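PDB 1I9Z: inositol-1,4,5-trisphosphate 5-phosphatase 1 from Schizosaccharomyces pombe, which removes the 5-phosphate from soluble and lipid inositol phosphates through its catalytic domain, the part present here, and, as a whole protein, controls cellular phosphoinositide levels. Local coordinates for residues T164-A169 against F205-Y210; A280-I285 against S304-I309. One frame throughout, in Å; residues are numbered along the deposited sequence.

Overall arrangement
Both contacts lie in the DNase I-like core of the 5-phosphatase domain, their centres about 9 Å apart. Interaction 1 joins the parallel strands 158-166 and 201-205 with the loops that follow them; interaction 2 sets the neighbouring edge strand 283-288 against the loop entering strand 309-320 of the second sheet. They meet through backbone, Gly206 N lying 2.9 Å from Arg284 O, and through packing of Asp207 OD2 on His306 CE1 (3.1 Å). Ala169 of interaction 1 and Asp305 of interaction 2 both line the pocket holding inositol-1,4-bisphosphate, and the side chain of His306 is about 5 Å from both calcium and ligand.

Interaction 1: residues T164-A169 against F205-Y210; sequences TSHLAA and FGDFNY
Backbone bonds between Thr164-Ala169 and Phe205-Tyr210 set a parallel register: Ser165 N donates to Phe205 O, Asp207 N to Ser165 O (3.1 Å), and Leu167 N to Asp207 O (2.9 Å). Phe205 O takes a second donor, Thr164 OG1, at 3.2 Å from above the carbonyl plane. Beyond the strands the ladder is continued by a side chain: Asn209 ND2 reaches Leu167 O at 2.8 Å in a nearly straight bond (166°), with the acceptor close to the amide plane. Gly206 turns the corner at backbone angles that would jam any CB against the preceding carbonyl oxygen, and that CB would also run into Ser165 O.

Of the apolar contacts, Thr164 lays CB over one face of the Phe205 ring, 3.9 Å from its centroid, a CH-pi contact. Leu167 runs alongside Phe208, CD1 against its CB at 3.9 Å; CD1 also lies near Tyr210 CE1.

His166 and Asp207 pack side by side, ring and carboxylate planes 21° apart. Both have CG anti to the backbone N, which sends them the same way from the sheet and brings CE1 of His166, a ring carbon, within 3.3 Å of Asp207 OD2. That oxygen is hydrogen-bonded to Asn33. Ala169, beside the Asn209 amide, touches the bound inositol bisphosphate. The backbone ladder thus holds His166 and Asp207 on one face of the sheet, the His166 side chain about 6 Å from the calcium ion, while the Asn209 amide ties the two loops together beside the ligand pocket.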
loop_
_atom_site.group_PDB
_atom_site.type_symbol
_atom_site.label_atom_id
_atom_site.label_comp_id
_atom_site.label_asym_id
_atom_site.label_seq_id
_atom_site.Cartn_x
_atom_site.Cartn_y
_atom_site.Cartn_z
ATOM N N THR A 164 -0.317 6.072 0.828
ATOM C CA THR A 164 0.892 6.206 1.641
ATOM C C THR A 164 0.659 7.371 2.630
ATOM O O THR A 164 -0.101 8.299 2.351
ATOM C CB THR A 164 2.198 6.443 0.797
ATOM O OG1 THR A 164 3.313 6.284 1.667
ATOM C CG2 THR A 164 2.219 7.902 0.215
ATOM N N SER A 165 1.266 7.335 3.823
ATOM C CA SER A 165 1.077 8.372 4.828
ATOM C C SER A 165 2.310 8.631 5.645
ATOM O O SER A 165 3.287 7.819 5.644
ATOM C CB SER A 165 0.013 7.919 5.882
ATOM O OG SER A 165 -1.154 7.681 5.158
ATOM N N HIS A 166 2.253 9.751 6.354
ATOM C CA HIS A 166 3.294 10.115 7.317
ATOM C C HIS A 166 2.470 10.585 8.466
ATOM O O HIS A 166 1.786 11.637 8.353
ATOM C CB HIS A 166 4.143 11.248 6.754
ATOM C CG HIS A 166 5.432 11.482 7.479
ATOM N ND1 HIS A 166 5.775 10.864 8.670
ATOM C CD2 HIS A 166 6.435 12.352 7.198
ATOM C CE1 HIS A 166 6.939 11.353 9.099
ATOM N NE2 HIS A 166 7.351 12.247 8.214
ATOM N N LEU A 167 2.461 9.809 9.573
ATOM C CA LEU A 167 1.634 10.185 10.723
ATOM C C LEU A 167 2.360 10.886 11.843
ATOM O O LEU A 167 3.624 11.065 11.827
ATOM C CB LEU A 167 0.878 8.928 11.251
ATOM C CG LEU A 167 0.194 8.046 10.217
ATOM C CD1 LEU A 167 -0.555 6.875 10.955
ATOM C CD2 LEU A 167 -0.814 8.926 9.294
ATOM N N ALA A 168 1.603 11.326 12.851
ATOM C CA ALA A 168 2.217 12.157 13.918
ATOM C C ALA A 168 3.472 11.584 14.547
ATOM O O ALA A 168 3.465 10.396 14.898
ATOM C CB ALA A 168 1.224 12.440 15.012
ATOM N N ALA A 169 4.508 12.417 14.730
ATOM C CA ALA A 169 5.775 11.931 15.313
ATOM C C ALA A 169 5.674 12.060 16.811
ATOM O O ALA A 169 4.835 12.829 17.316
ATOM C CB ALA A 169 6.958 12.789 14.818
ATOM N N PHE A 205 0.313 2.284 3.662
ATOM C CA PHE A 205 1.645 2.126 4.169
ATOM C C PHE A 205 2.386 3.443 4.331
ATOM O O PHE A 205 1.907 4.478 3.885
ATOM C CB PHE A 205 2.452 1.241 3.153
ATOM C CG PHE A 205 2.715 1.944 1.777
ATOM C CD1 PHE A 205 3.924 2.612 1.552
ATOM C CD2 PHE A 205 1.766 1.929 0.761
ATOM C CE1 PHE A 205 4.178 3.246 0.325
ATOM C CE2 PHE A 205 1.985 2.550 -0.478
ATOM C CZ PHE A 205 3.220 3.217 -0.706
ATOM N N GLY A 206 3.564 3.366 4.936
ATOM C CA GLY A 206 4.413 4.555 5.076
ATOM C C GLY A 206 5.028 4.669 6.443
ATOM O O GLY A 206 5.235 3.670 7.107
ATOM N N ASP A 207 5.332 5.896 6.863
ATOM C CA ASP A 207 5.970 6.146 8.156
ATOM C C ASP A 207 4.795 6.463 9.076
ATOM O O ASP A 207 4.393 7.627 9.260
ATOM C CB ASP A 207 6.910 7.356 8.064
ATOM C CG ASP A 207 7.630 7.630 9.389
ATOM O OD1 ASP A 207 7.214 7.029 10.427
ATOM O OD2 ASP A 207 8.584 8.453 9.388
ATOM N N PHE A 208 4.254 5.396 9.664
ATOM C CA PHE A 208 3.120 5.572 10.579
ATOM C C PHE A 208 3.601 6.101 11.924
ATOM O O PHE A 208 2.804 6.519 12.759
ATOM C CB PHE A 208 2.317 4.251 10.753
ATOM C CG PHE A 208 1.675 3.733 9.503
ATOM C CD1 PHE A 208 1.440 4.570 8.393
ATOM C CD2 PHE A 208 1.190 2.402 9.456
ATOM C CE1 PHE A 208 0.730 4.111 7.297
ATOM C CE2 PHE A 208 0.492 1.939 8.374
ATOM C CZ PHE A 208 0.247 2.792 7.282
ATOM N N ASN A 209 4.920 6.030 12.170
ATOM C CA ASN A 209 5.516 6.607 13.358
ATOM C C ASN A 209 5.270 5.932 14.684
ATOM O O ASN A 209 5.672 6.464 15.707
ATOM C CB ASN A 209 5.194 8.125 13.496
ATOM C CG ASN A 209 6.438 9.048 13.210
ATOM O OD1 ASN A 209 7.547 8.754 13.632
ATOM N ND2 ASN A 209 6.226 10.151 12.445
ATOM N N TYR A 210 4.647 4.753 14.656
ATOM C CA TYR A 210 4.426 4.016 15.895
ATOM C C TYR A 210 5.752 3.509 16.404
ATOM O O TYR A 210 6.653 3.098 15.604
ATOM C CB TYR A 210 3.456 2.885 15.686
ATOM C CG TYR A 210 2.008 3.365 15.531
ATOM C CD1 TYR A 210 1.468 3.626 14.267
ATOM C CD2 TYR A 210 1.177 3.507 16.651
ATOM C CE1 TYR A 210 0.134 4.005 14.105
ATOM C CE2 TYR A 210 -0.151 3.917 16.499
ATOM C CZ TYR A 210 -0.654 4.155 15.195
ATOM O OH TYR A 210 -1.952 4.527 15.053
#

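Interaction 2: residues A280-I285 against S304-I309; sequences AWTDRI and SDHRPI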
loop_
_atom_site.group_PDB
_atom_site.type_symbol
_atom_site.label_atom_id
_atom_site.label_comp_id
_atom_site.label_asym_id
_atom_site.label_seq_id
_atom_site.Cartn_x
_atom_site.Cartn_y
_atom_site.Cartn_z
ATOM N N ALA A 280 12.689 2.040 16.435
ATOM C CA ALA A 280 11.288 1.657 16.242
ATOM C C ALA A 280 11.000 1.162 14.834
ATOM O O ALA A 280 11.746 1.463 13.928
ATOM C CB ALA A 280 10.386 2.907 16.543
ATOM N N TRP A 281 9.932 0.380 14.685
ATOM C CA TRP A 281 9.445 -0.027 13.388
ATOM C C TRP A 281 8.439 1.089 12.960
ATOM O O TRP A 281 7.195 0.903 12.958
ATOM C CB TRP A 281 8.717 -1.389 13.447
ATOM C CG TRP A 281 9.711 -2.512 13.547
ATOM C CD1 TRP A 281 10.571 -2.986 12.557
ATOM C CD2 TRP A 281 9.867 -3.378 14.667
ATOM N NE1 TRP A 281 11.236 -4.131 13.019
ATOM C CE2 TRP A 281 10.810 -4.387 14.297
ATOM C CE3 TRP A 281 9.284 -3.415 15.956
ATOM C CZ2 TRP A 281 11.172 -5.434 15.176
ATOM C CZ3 TRP A 281 9.663 -4.478 16.825
ATOM C CH2 TRP A 281 10.568 -5.441 16.426
ATOM N N THR A 282 8.996 2.252 12.578
ATOM C CA THR A 282 8.139 3.386 12.164
ATOM C C THR A 282 7.520 3.150 10.782
ATOM O O THR A 282 6.440 3.646 10.498
ATOM C CB THR A 282 8.956 4.707 12.041
ATOM O OG1 THR A 282 10.202 4.474 11.363
ATOM C CG2 THR A 282 9.264 5.253 13.382
ATOM N N ASP A 283 8.220 2.384 9.930
ATOM C CA ASP A 283 7.812 2.172 8.497
ATOM C C ASP A 283 7.091 0.857 8.318
ATOM O O ASP A 283 7.653 -0.176 8.619
ATOM C CB ASP A 283 9.098 2.225 7.658
ATOM C CG ASP A 283 9.848 3.520 7.963
ATOM O OD1 ASP A 283 9.388 4.579 7.467
ATOM O OD2 ASP A 283 10.817 3.527 8.796
ATOM N N ARG A 284 5.862 0.919 7.820
ATOM C CA ARG A 284 5.024 -0.314 7.772
ATOM C C ARG A 284 4.215 -0.398 6.521
ATOM O O ARG A 284 3.913 0.635 5.871
ATOM C CB ARG A 284 4.075 -0.282 8.997
ATOM C CG ARG A 284 4.803 0.067 10.332
ATOM C CD ARG A 284 5.616 -1.107 10.874
ATOM N NE ARG A 284 4.847 -2.109 11.641
ATOM C CZ ARG A 284 4.678 -2.041 12.974
ATOM N NH1 ARG A 284 3.980 -2.992 13.586
ATOM N NH2 ARG A 284 5.193 -1.038 13.706
ATOM N N ILE A 285 3.864 -1.620 6.142
ATOM C CA ILE A 285 2.977 -1.824 4.976
ATOM C C ILE A 285 1.899 -2.778 5.460
ATOM O O ILE A 285 2.229 -3.849 5.946
ATOM C CB ILE A 285 3.747 -2.412 3.789
ATOM C CG1 ILE A 285 4.806 -1.399 3.340
ATOM C CG2 ILE A 285 2.842 -2.719 2.579
ATOM C CD1 ILE A 285 5.910 -2.123 2.387
ATOM N N SER A 304 19.383 7.990 4.450
ATOM C CA SER A 304 18.465 8.615 5.413
ATOM C C SER A 304 18.656 8.056 6.833
ATOM O O SER A 304 19.492 7.157 7.040
ATOM C CB SER A 304 17.005 8.323 4.918
ATOM O OG SER A 304 16.023 8.768 5.878
ATOM N N ASP A 305 17.932 8.633 7.805
ATOM C CA ASP A 305 17.992 8.079 9.157
ATOM C C ASP A 305 16.956 6.932 9.257
ATOM O O ASP A 305 16.853 6.264 10.281
ATOM C CB ASP A 305 17.767 9.156 10.222
ATOM C CG ASP A 305 16.505 9.965 9.994
ATOM O OD1 ASP A 305 15.756 9.831 8.987
ATOM O OD2 ASP A 305 16.278 10.761 10.910
ATOM N N HIS A 306 16.200 6.677 8.195
ATOM C CA HIS A 306 15.331 5.485 8.145
ATOM C C HIS A 306 15.839 4.539 7.068
ATOM O O HIS A 306 16.446 4.978 6.074
ATOM C CB HIS A 306 13.897 5.783 7.674
ATOM C CG HIS A 306 13.101 6.594 8.633
ATOM N ND1 HIS A 306 11.897 6.159 9.162
ATOM C CD2 HIS A 306 13.286 7.850 9.088
ATOM C CE1 HIS A 306 11.371 7.132 9.897
ATOM N NE2 HIS A 306 12.198 8.173 9.866
ATOM N N ARG A 307 15.599 3.241 7.241
ATOM C CA ARG A 307 15.837 2.295 6.117
ATOM C C ARG A 307 14.565 2.199 5.337
ATOM O O ARG A 307 13.472 2.341 5.915
ATOM C CB ARG A 307 16.100 0.865 6.583
ATOM C CG ARG A 307 17.385 0.747 7.384
ATOM C CD ARG A 307 18.645 0.523 6.363
ATOM N NE ARG A 307 19.801 0.465 7.235
ATOM C CZ ARG A 307 20.532 1.494 7.634
ATOM N NH1 ARG A 307 20.337 2.754 7.194
ATOM N NH2 ARG A 307 21.365 1.303 8.677
ATOM N N PRO A 308 14.655 2.003 4.006
ATOM C CA PRO A 308 13.496 1.853 3.145
ATOM C C PRO A 308 12.987 0.415 3.348
ATOM O O PRO A 308 13.751 -0.470 3.851
ATOM C CB PRO A 308 14.054 2.072 1.696
ATOM C CG PRO A 308 15.511 1.712 1.814
ATOM C CD PRO A 308 15.945 1.906 3.276
ATOM N N ILE A 309 11.718 0.178 3.000
ATOM C CA ILE A 309 11.137 -1.174 3.119
ATOM C C ILE A 309 10.315 -1.485 1.858
ATOM O O ILE A 309 10.068 -0.596 1.004
ATOM C CB ILE A 309 10.174 -1.293 4.339
ATOM C CG1 ILE A 309 9.063 -0.248 4.242
ATOM C CG2 ILE A 309 10.949 -1.075 5.631
ATOM C CD1 ILE A 309 7.861 -0.485 5.245
#
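His306 points the edge of its ring at Asp283, ND1 donating to OD2 over 2.9 Å in an almost linear bond (176°). In this His-carboxylate hydrogen bond the acceptor lies in the ring plane and uses its syn lone pair, yet carboxylate and ring planes are 74° apart. It orients an imidazole about 5 Å from both the bound calcium and the inositol bisphosphate. Thr282 OG1, coming across the histidine side chain at about a right angle, also donates to Asp283 OD2, from above the carboxylate plane at 2.8 Å; Thr260 is a further partner of this oxygen. With CG anti to the carbonyl carbon (chi1 -53°), Asp283 is turned toward the imidazole. Were Asp283 replaced by an alanine, His306 ND1, Thr282 OG1 and Thr260 would probably lose their shared partner, and the imidazole would be freer to turn. In the apolar half, Ile309 slides past Ile285 in the opposite direction, CD1 meeting Ile285 CG1 at 3.7 Å and Asp283 O at 3.4 Å. The contact bridges the two sheets of the fold: Ile285 leans on strand 309-320, His306 and Ile309 touch strand 20-33, and Trp281 and Arg284 pack on helix 228-232.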